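Local atomic coordinates of ylmH (Streptococcus pneumoniae, PDB entry 2FPH), a protein that probably binds RNA through an RRM-like domain and is associated with cell division in Gram-positive bacteria. Residues Gly59-Ser64 / Pro78-Phe83; Ser86-Val91 / Leu155-Phe160; Arg116-Asp121 / Met132-Phe137. One frame throughout, in Å; residues are numbered along the deposited sequence. Where two conformers were deposited one is given.

The three contacts run from a pair of surface loops into the RRM-like sheet. Interaction 1 comes first along the chain and joins the loop before strand 69-72 to the loop leading into strand 85-91. Interaction 2 then pairs 85-91, the middle strand, with 151-157; the hairpin of interaction 3 lies in the chain between those two partners. Centres of interactions 2 and 3 are about 12 Å apart, and S86 probably donates its N-H to I133 O, since 85-91 and 130-134 are neighbours. Interaction 1 lies about 16 and 13 Å from them, centre to centre. V62 touches M132 of the sheet and F160 just beyond it, joining the loop 59-64 to the RRM-like part.

Interaction 1: Gly59-Ser64 / Pro78-Phe83; sequences GEFVSS and PEFSDF
F61 and F83 form an offset edge-to-face aromatic pair that, with F80 and V62, makes a small hydrophobic cluster between two surface loops. The F83 edge is turned to the face of F61, its CE2 atom standing 3.6 Å from F61 CE1. The ring centroids are 5.2 Å apart, and the planes meet at 64°. F61 reaches this place because its CG lies beside the backbone N and opposite the carbonyl carbon (chi1 -69°), which carries the ring across toward 78-83. F80 takes a different rotamer, CG opposite its own N (chi1 -177°), and its side chain slides past that of F61 in the reverse direction, bringing F80 CD1 within 3.6 Å of F61 CB. With no hydrogen bond between the loops, the contact relies on apolar packing, which flat phenylalanine rings can make by face or edge. Within 78-83 the turn is polar instead: D82 OD2 accepts a hydrogen bond from E79 N on its anti side, out of the carboxylate plane, fixing the backbone that carries F80 and F83. F83 is buried, and beyond F61 it rests on S56 and L70 of the N-terminal sheet. V62 closes the cluster with its branch CG2, which touches F80 CZ at 3.7 Å.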
loop_
_atom_site.group_PDB
_atom_site.type_symbol
_atom_site.label_atom_id
_atom_site.label_comp_id
_atom_site.label_asym_id
_atom_site.label_seq_id
_atom_site.Cartn_x
_atom_site.Cartn_y
_atom_site.Cartn_z
ATOM N N GLY A 59 -4.177 4.795 -6.106
ATOM C CA GLY A 59 -3.903 6.214 -6.220
ATOM C C GLY A 59 -4.833 6.965 -7.121
ATOM O O GLY A 59 -4.887 8.219 -7.069
ATOM N N GLU A 60 -5.610 6.241 -7.920
ATOM C CA GLU A 60 -6.629 6.830 -8.775
ATOM C C GLU A 60 -7.974 6.926 -8.044
ATOM O O GLU A 60 -8.948 7.327 -8.672
ATOM C CB GLU A 60 -6.793 5.979 -10.049
ATOM C CG GLU A 60 -5.573 5.852 -10.968
ATOM C CD GLU A 60 -5.789 4.880 -12.138
ATOM O OE1 GLU A 60 -5.538 3.646 -12.028
ATOM O OE2 GLU A 60 -6.227 5.346 -13.216
ATOM N N PHE A 61 -8.015 6.556 -6.748
ATOM C CA PHE A 61 -9.205 6.614 -5.879
ATOM C C PHE A 61 -8.934 7.462 -4.635
ATOM O O PHE A 61 -9.794 8.279 -4.245
ATOM C CB PHE A 61 -9.622 5.213 -5.411
ATOM C CG PHE A 61 -10.177 4.327 -6.508
ATOM C CD1 PHE A 61 -9.327 3.782 -7.471
ATOM C CD2 PHE A 61 -11.499 4.026 -6.565
ATOM C CE1 PHE A 61 -9.792 2.982 -8.467
ATOM C CE2 PHE A 61 -11.998 3.222 -7.577
ATOM C CZ PHE A 61 -11.147 2.683 -8.534
ATOM N N VAL A 62 -7.768 7.222 -3.999
ATOM C CA VAL A 62 -7.247 7.985 -2.857
ATOM C C VAL A 62 -5.867 8.405 -3.181
ATOM O O VAL A 62 -5.016 7.553 -3.467
ATOM C CB VAL A 62 -7.223 7.129 -1.541
ATOM C CG1 VAL A 62 -6.618 7.887 -0.430
ATOM C CG2 VAL A 62 -8.574 6.672 -1.186
ATOM N N SER A 63 -5.599 9.708 -3.203
ATOM C CA SER A 63 -4.270 10.169 -3.574
ATOM C C SER A 63 -3.296 9.728 -2.508
ATOM O O SER A 63 -3.523 9.906 -1.314
ATOM C CB SER A 63 -4.149 11.701 -3.740
ATOM O OG SER A 63 -5.348 12.294 -4.222
ATOM N N SER A 64 -2.177 9.203 -2.967
ATOM C CA SER A 64 -1.206 8.684 -2.064
ATOM C C SER A 64 0.082 8.497 -2.763
ATOM O O SER A 64 0.159 8.565 -3.996
ATOM C CB SER A 64 -1.684 7.386 -1.423
ATOM O OG SER A 64 -1.859 6.402 -2.411
ATOM N N PRO A 78 -13.806 -2.934 -11.004
ATOM C CA PRO A 78 -13.103 -2.594 -9.736
ATOM C C PRO A 78 -13.801 -1.512 -8.895
ATOM O O PRO A 78 -14.279 -0.531 -9.466
ATOM C CB PRO A 78 -11.733 -2.103 -10.179
ATOM C CG PRO A 78 -11.729 -2.387 -11.767
ATOM C CD PRO A 78 -13.120 -2.324 -12.143
ATOM N N GLU A 79 -13.863 -1.720 -7.580
ATOM C CA GLU A 79 -14.344 -0.742 -6.629
ATOM C C GLU A 79 -13.226 -0.535 -5.608
ATOM O O GLU A 79 -12.323 -1.384 -5.507
ATOM C CB GLU A 79 -15.625 -1.212 -5.905
ATOM C CG GLU A 79 -16.917 -1.017 -6.690
ATOM C CD GLU A 79 -18.133 -1.052 -5.787
ATOM O OE1 GLU A 79 -18.169 -1.925 -4.894
ATOM O OE2 GLU A 79 -19.045 -0.189 -5.948
ATOM N N PHE A 80 -13.262 0.572 -4.857
ATOM C CA PHE A 80 -12.159 0.855 -3.945
ATOM C C PHE A 80 -11.942 -0.282 -2.932
ATOM O O PHE A 80 -10.813 -0.609 -2.539
ATOM C CB PHE A 80 -12.398 2.144 -3.188
ATOM C CG PHE A 80 -11.277 2.502 -2.303
ATOM C CD1 PHE A 80 -10.020 2.775 -2.839
ATOM C CD2 PHE A 80 -11.430 2.471 -0.942
ATOM C CE1 PHE A 80 -8.982 3.097 -2.010
ATOM C CE2 PHE A 80 -10.379 2.801 -0.123
ATOM C CZ PHE A 80 -9.156 3.106 -0.661
ATOM N N SER A 81 -13.033 -0.941 -2.507
ATOM C CA SER A 81 -12.894 -2.043 -1.591
ATOM C C SER A 81 -11.999 -3.205 -2.115
ATOM O O SER A 81 -11.412 -3.923 -1.309
ATOM C CB SER A 81 -14.271 -2.555 -1.121
ATOM O OG SER A 81 -14.989 -3.100 -2.176
ATOM N N ASP A 82 -11.909 -3.377 -3.446
ATOM C CA ASP A 82 -11.102 -4.419 -4.069
ATOM C C ASP A 82 -9.585 -4.199 -3.807
ATOM O O ASP A 82 -8.804 -5.106 -3.967
ATOM C CB ASP A 82 -11.366 -4.455 -5.557
ATOM C CG ASP A 82 -12.757 -4.921 -5.888
ATOM O OD1 ASP A 82 -13.210 -5.887 -5.242
ATOM O OD2 ASP A 82 -13.413 -4.412 -6.823
ATOM N N PHE A 83 -9.175 -2.982 -3.400
ATOM C CA PHE A 83 -7.775 -2.776 -3.003
ATOM C C PHE A 83 -7.398 -3.206 -1.561
ATOM O O PHE A 83 -6.189 -3.271 -1.165
ATOM C CB PHE A 83 -7.360 -1.298 -3.175
ATOM C CG PHE A 83 -7.432 -0.799 -4.578
ATOM C CD1 PHE A 83 -6.426 -1.078 -5.483
ATOM C CD2 PHE A 83 -8.523 -0.046 -5.021
ATOM C CE1 PHE A 83 -6.480 -0.638 -6.758
ATOM C CE2 PHE A 83 -8.576 0.406 -6.347
ATOM C CZ PHE A 83 -7.520 0.120 -7.212
#

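Interaction 2: Ser86-Val91 / Leu155-Phe160; sequences SLQEIV and LEERPF
L87 lays its CB over the face of the F160 ring, a CH-pi contact with CB 3.9 Å from the ring centroid and 15° off the normal. With CG opposite the backbone N, the branch CD2 reaches P159 O. Behind these side chains, strands 85-91 and 151-157, the first and last of the RRM-like sheet, pair antiparallel as beta1 and beta4 do in that fold. E89 N to E156 O and E156 N to E89 O join them, and R158 N to L87 O continues the pairing just beyond.

On the same side of the sheet as L87, the chain of R158 bends back over E89. E89 CB packs on one face of the guanidinium, displaced toward its rim, while the carboxylate and guanidinium planes are 31° apart; E89 OE1 and R158 NH1 form a long salt bridge of 3.4 Å. Q130 NE2 gives the same OE1 a hydrogen bond. V91 CG2 meets the E156 carboxylate carbon CD at 3.7 Å.

The other side carries S86, Q88, I90, L155 and E157. I90 and L155 run side by side, tightly packed where I90 CG1 is 3.4 Å from L155 CD2; L155 also packs on F141 and Q142 of helix 138-144. Q88 crosses E157 with amide and carboxylate planes 84° apart. S86 OG accepts from Q88 NE2 at 2.8 Å and donates to E157 OE2 at 2.9 Å, approaching from above the carboxylate plane, while Q142 NE2 serves Q88 OE1.

Serine fits because one hydroxyl can accept and donate at once. The relay would fix the amide orientation of Q88, and the arginine and Q130 would probably favour a charged E89.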
loop_
_atom_site.group_PDB
_atom_site.type_symbol
_atom_site.label_atom_id
_atom_site.label_comp_id
_atom_site.label_asym_id
_atom_site.label_seq_id
_atom_site.Cartn_x
_atom_site.Cartn_y
_atom_site.Cartn_z
ATOM N N SER A 86 -7.158 -0.219 4.455
ATOM C CA SER A 86 -7.855 0.337 5.625
ATOM C C SER A 86 -7.122 1.634 6.012
ATOM O O SER A 86 -5.886 1.702 5.906
ATOM C CB SER A 86 -7.751 -0.666 6.764
ATOM O OG SER A 86 -8.501 -0.332 7.916
ATOM N N LEU A 87 -7.841 2.674 6.417
ATOM C CA LEU A 87 -7.175 3.825 6.995
ATOM C C LEU A 87 -7.277 3.654 8.500
ATOM O O LEU A 87 -8.387 3.504 9.019
ATOM C CB LEU A 87 -7.813 5.149 6.590
ATOM C CG LEU A 87 -7.259 6.506 7.025
ATOM C CD1 LEU A 87 -5.897 6.845 6.551
ATOM C CD2 LEU A 87 -8.235 7.636 6.630
ATOM N N GLN A 88 -6.153 3.759 9.204
ATOM C CA GLN A 88 -6.153 3.700 10.662
ATOM C C GLN A 88 -5.663 5.014 11.226
ATOM O O GLN A 88 -4.565 5.467 10.908
ATOM C CB GLN A 88 -5.243 2.552 11.175
ATOM C CG GLN A 88 -5.717 1.169 10.746
ATOM C CD GLN A 88 -7.014 0.768 11.405
ATOM O OE1 GLN A 88 -7.120 0.744 12.646
ATOM N NE2 GLN A 88 -8.012 0.416 10.586
ATOM N N GLU A 89 -6.500 5.611 12.079
ATOM C CA GLU A 89 -6.063 6.721 12.913
ATOM C C GLU A 89 -5.238 6.204 14.067
ATOM O O GLU A 89 -5.619 5.235 14.736
ATOM C CB GLU A 89 -7.243 7.459 13.520
ATOM C CG GLU A 89 -6.802 8.742 14.190
ATOM C CD GLU A 89 -6.961 9.972 13.326
ATOM O OE1 GLU A 89 -7.758 9.947 12.357
ATOM O OE2 GLU A 89 -6.295 10.977 13.662
ATOM N N ILE A 90 -4.117 6.871 14.306
ATOM C CA ILE A 90 -3.216 6.517 15.411
ATOM C C ILE A 90 -3.635 7.463 16.514
ATOM O O ILE A 90 -3.157 8.598 16.554
ATOM C CB ILE A 90 -1.734 6.684 15.035
ATOM C CG1 ILE A 90 -1.358 5.754 13.864
ATOM C CG2 ILE A 90 -0.835 6.303 16.206
ATOM C CD1 ILE A 90 0.037 5.917 13.283
ATOM N N VAL A 91 -4.589 7.004 17.332
ATOM C CA VAL A 91 -5.181 7.793 18.408
ATOM C C VAL A 91 -4.200 7.894 19.601
ATOM O O VAL A 91 -3.868 6.911 20.259
ATOM C CB VAL A 91 -6.599 7.278 18.862
ATOM C CG1 VAL A 91 -7.188 8.178 19.908
ATOM C CG2 VAL A 91 -7.575 7.221 17.639
ATOM N N LEU A 155 -5.022 2.223 17.501
ATOM C CA LEU A 155 -5.437 2.360 16.106
ATOM C C LEU A 155 -6.940 2.146 15.942
ATOM O O LEU A 155 -7.453 1.132 16.411
ATOM C CB LEU A 155 -4.734 1.328 15.242
ATOM C CG LEU A 155 -3.309 1.554 14.779
ATOM C CD1 LEU A 155 -2.904 0.459 13.848
ATOM C CD2 LEU A 155 -3.114 2.828 14.061
ATOM N N GLU A 156 -7.612 3.080 15.266
ATOM C CA GLU A 156 -9.031 2.969 14.914
ATOM C C GLU A 156 -9.274 3.223 13.435
ATOM O O GLU A 156 -8.667 4.119 12.877
ATOM C CB GLU A 156 -9.797 4.031 15.677
ATOM C CG GLU A 156 -9.824 3.807 17.191
ATOM C CD GLU A 156 -10.475 4.952 17.921
ATOM O OE1 GLU A 156 -11.172 5.775 17.286
ATOM O OE2 GLU A 156 -10.273 5.046 19.135
ATOM N N GLU A 157 -10.204 2.464 12.847
ATOM C CA GLU A 157 -10.723 2.678 11.472
ATOM C C GLU A 157 -11.287 4.098 11.273
ATOM O O GLU A 157 -12.090 4.577 12.102
ATOM C CB GLU A 157 -11.878 1.695 11.212
ATOM C CG GLU A 157 -11.673 0.519 10.250
ATOM C CD GLU A 157 -11.676 0.888 8.771
ATOM O OE1 GLU A 157 -11.909 2.075 8.424
ATOM O OE2 GLU A 157 -11.409 -0.026 7.948
ATOM N N ARG A 158 -10.874 4.773 10.213
ATOM C CA ARG A 158 -11.461 6.033 9.743
ATOM C C ARG A 158 -11.809 5.947 8.242
ATOM O O ARG A 158 -11.040 5.366 7.481
ATOM C CB ARG A 158 -10.458 7.171 9.849
ATOM C CG ARG A 158 -10.004 7.521 11.229
ATOM C CD ARG A 158 -11.036 8.279 11.998
ATOM N NE ARG A 158 -11.277 7.627 13.268
ATOM C CZ ARG A 158 -10.895 8.085 14.443
ATOM N NH1 ARG A 158 -10.261 9.245 14.583
ATOM N NH2 ARG A 158 -11.174 7.364 15.503
ATOM N N PRO A 159 -12.912 6.548 7.779
ATOM C CA PRO A 159 -13.119 6.732 6.322
ATOM C C PRO A 159 -12.034 7.504 5.597
ATOM O O PRO A 159 -11.467 8.428 6.180
ATOM C CB PRO A 159 -14.424 7.548 6.235
ATOM C CG PRO A 159 -15.074 7.437 7.559
ATOM C CD PRO A 159 -14.062 7.005 8.578
ATOM N N PHE A 160 -11.770 7.172 4.333
ATOM C CA PHE A 160 -10.787 7.925 3.574
ATOM C C PHE A 160 -11.225 9.359 3.328
ATOM O O PHE A 160 -10.386 10.180 3.026
ATOM C CB PHE A 160 -10.392 7.216 2.278
ATOM C CG PHE A 160 -9.423 6.097 2.499
ATOM C CD1 PHE A 160 -9.904 4.844 2.801
ATOM C CD2 PHE A 160 -8.045 6.303 2.436
ATOM C CE1 PHE A 160 -9.049 3.792 3.016
ATOM C CE2 PHE A 160 -7.169 5.229 2.677
ATOM C CZ PHE A 160 -7.701 3.987 2.953
#

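Interaction 3: Arg116-Asp121 / Met132-Phe137; sequences RKLFGD and MINQQF
L118 sets its CD1 methyl squarely over the centre of the F137 ring, 4.1 Å from the centroid and 5° off the normal, as a CH-pi contact. Its second methyl, CD2, comes within 3.3 Å of F137 CE2, and the two side chains cross at about a right angle. At the edge of that ring, in its plane, lies N134 CG. The F119 ring has R116 O over one face, offset toward the rim. Its CG sits between the backbone N and the carbonyl carbon (chi1 62°), which directs the ring away from 132-137 to H101, I104 and L105 of helix 97-105; of its side chain, CB stays near the partner strand, closest to M132 O and then I133 CG2.

Three backbone bonds hold the strands together: N134 N to L118 O, G120 N to M132 O at 2.8 Å, and M132 N to D121 O. G120 adopts a backbone conformation that residues with a side chain seldom take up. D121 beside it is buried, and each carboxylate oxygen has a partner: OD1 accepts from Y66 N and OD2 from E65 N, tying the hairpin to the N-terminal region.

Asparagine is apt at 134 because both ends of its amide work. OD1 accepts from Q136 N at 2.9 Å, an Asx turn, while ND2 donates a hydrogen bond to a water at 2.7 Å that in turn donates to K117 O. F137 follows as the N-cap residue of helix 138-144.

This is the antiparallel hairpin between strands 119-123 and 130-134, the second and third strands of an RRM-like beta-alpha-beta-beta-alpha-beta fold, with F119 and I133 facing its helices.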
loop_
_atom_site.group_PDB
_atom_site.type_symbol
_atom_site.label_atom_id
_atom_site.label_comp_id
_atom_site.label_asym_id
_atom_site.label_seq_id
_atom_site.Cartn_x
_atom_site.Cartn_y
_atom_site.Cartn_z
ATOM N N ARG A 116 7.599 -3.239 4.766
ATOM C CA ARG A 116 7.113 -2.031 4.124
ATOM C C ARG A 116 5.960 -2.350 3.177
ATOM O O ARG A 116 5.098 -1.514 2.966
ATOM C CB ARG A 116 8.235 -1.316 3.306
ATOM C CG ARG A 116 8.070 -1.660 1.786
ATOM C CD ARG A 116 9.214 -1.207 0.864
ATOM N NE ARG A 116 9.246 -1.962 -0.407
ATOM C CZ ARG A 116 9.532 -3.259 -0.515
ATOM N NH1 ARG A 116 9.826 -3.988 0.560
ATOM N NH2 ARG A 116 9.529 -3.845 -1.709
ATOM N N LYS A 117 5.995 -3.512 2.547
ATOM C CA LYS A 117 4.979 -3.843 1.519
ATOM C C LYS A 117 3.553 -4.040 2.076
ATOM O O LYS A 117 2.554 -4.124 1.264
ATOM C CB LYS A 117 5.362 -5.088 0.706
ATOM C CG LYS A 117 6.391 -4.846 -0.374
ATOM C CD LYS A 117 5.964 -5.259 -1.779
ATOM C CE LYS A 117 6.278 -4.255 -2.896
ATOM N NZ LYS A 117 6.838 -4.960 -4.120
ATOM N N LEU A 118 3.423 -4.141 3.412
ATOM C CA LEU A 118 2.099 -4.417 4.046
ATOM C C LEU A 118 1.362 -3.128 4.440
ATOM O O LEU A 118 0.230 -3.185 4.928
ATOM C CB LEU A 118 2.197 -5.289 5.332
ATOM C CG LEU A 118 2.805 -6.688 5.154
ATOM C CD1 LEU A 118 2.918 -7.358 6.503
ATOM C CD2 LEU A 118 1.930 -7.488 4.188
ATOM N N PHE A 119 1.982 -1.993 4.219
ATOM C CA PHE A 119 1.373 -0.700 4.498
ATOM C C PHE A 119 1.872 0.328 3.518
ATOM O O PHE A 119 2.901 0.127 2.849
ATOM C CB PHE A 119 1.589 -0.224 5.943
ATOM C CG PHE A 119 3.014 0.002 6.369
ATOM C CD1 PHE A 119 3.821 -1.073 6.736
ATOM C CD2 PHE A 119 3.564 1.289 6.418
ATOM C CE1 PHE A 119 5.135 -0.877 7.062
ATOM C CE2 PHE A 119 4.865 1.479 6.809
ATOM C CZ PHE A 119 5.653 0.396 7.142
ATOM N N GLY A 120 1.144 1.429 3.464
ATOM C CA GLY A 120 1.453 2.489 2.527
ATOM C C GLY A 120 1.902 3.707 3.305
ATOM O O GLY A 120 2.810 3.624 4.129
ATOM N N ASP A 121 1.221 4.807 3.056
ATOM C CA ASP A 121 1.599 6.085 3.589
ATOM C C ASP A 121 1.336 6.171 5.058
ATOM O O ASP A 121 0.313 5.675 5.576
ATOM C CB ASP A 121 0.774 7.203 2.930
ATOM C CG ASP A 121 1.098 7.429 1.462
ATOM O OD1 ASP A 121 2.015 6.834 0.886
ATOM O OD2 ASP A 121 0.494 8.306 0.830
ATOM N N MET A 132 -2.182 3.981 6.322
ATOM C CA MET A 132 -2.908 3.196 5.339
ATOM C C MET A 132 -2.296 1.800 5.356
ATOM O O MET A 132 -1.076 1.660 5.197
ATOM C CB MET A 132 -2.705 3.822 3.949
ATOM C CG MET A 132 -3.092 5.270 3.917
ATOM S SD MET A 132 -3.250 6.018 2.238
ATOM C CE MET A 132 -4.504 7.118 2.549
ATOM N N ILE A 133 -3.105 0.794 5.654
ATOM C CA ILE A 133 -2.625 -0.601 5.757
ATOM C C ILE A 133 -3.348 -1.575 4.893
ATOM O O ILE A 133 -4.443 -1.315 4.456
ATOM C CB ILE A 133 -2.722 -1.096 7.218
ATOM C CG1 ILE A 133 -4.202 -1.230 7.647
ATOM C CG2 ILE A 133 -1.899 -0.167 8.130
ATOM C CD1 ILE A 133 -4.360 -2.090 8.847
ATOM N N ASN A 134 -2.710 -2.695 4.627
ATOM C CA ASN A 134 -3.328 -3.855 3.960
ATOM C C ASN A 134 -4.298 -4.450 4.983
ATOM O O ASN A 134 -3.891 -4.809 6.046
ATOM C CB ASN A 134 -2.208 -4.819 3.627
ATOM C CG ASN A 134 -2.688 -6.172 3.095
ATOM O OD1 ASN A 134 -3.808 -6.597 3.326
ATOM N ND2 ASN A 134 -1.826 -6.812 2.281
ATOM N N GLN A 135 -5.608 -4.471 4.679
ATOM C CA GLN A 135 -6.627 -4.770 5.701
ATOM C C GLN A 135 -6.569 -6.223 6.111
ATOM O O GLN A 135 -7.174 -6.600 7.091
ATOM C CB GLN A 135 -8.036 -4.558 5.155
ATOM C CG GLN A 135 -8.430 -3.181 4.609
ATOM C CD GLN A 135 -9.946 -3.093 4.330
ATOM O OE1 GLN A 135 -10.631 -2.048 4.618
ATOM N NE2 GLN A 135 -10.488 -4.200 3.780
ATOM N N GLN A 136 -5.927 -7.065 5.312
ATOM C CA GLN A 136 -5.676 -8.448 5.718
ATOM C C GLN A 136 -4.857 -8.533 7.012
ATOM O O GLN A 136 -4.954 -9.531 7.765
ATOM C CB GLN A 136 -4.991 -9.227 4.557
ATOM C CG GLN A 136 -5.206 -10.712 4.582
ATOM C CD GLN A 136 -4.766 -11.379 3.287
ATOM O OE1 GLN A 136 -3.818 -12.171 3.277
ATOM N NE2 GLN A 136 -5.419 -11.041 2.205
ATOM N N PHE A 137 -4.103 -7.479 7.325
ATOM C CA PHE A 137 -3.200 -7.408 8.473
ATOM C C PHE A 137 -3.762 -6.430 9.545
ATOM O O PHE A 137 -3.070 -5.950 10.378
ATOM C CB PHE A 137 -1.796 -7.066 7.938
ATOM C CG PHE A 137 -1.223 -8.165 7.115
ATOM C CD1 PHE A 137 -0.658 -9.277 7.732
ATOM C CD2 PHE A 137 -1.327 -8.163 5.731
ATOM C CE1 PHE A 137 -0.132 -10.319 6.956
ATOM C CE2 PHE A 137 -0.817 -9.199 4.970
ATOM C CZ PHE A 137 -0.219 -10.275 5.575
HETATM O O HOH W 1 0.354 -5.836 1.025
#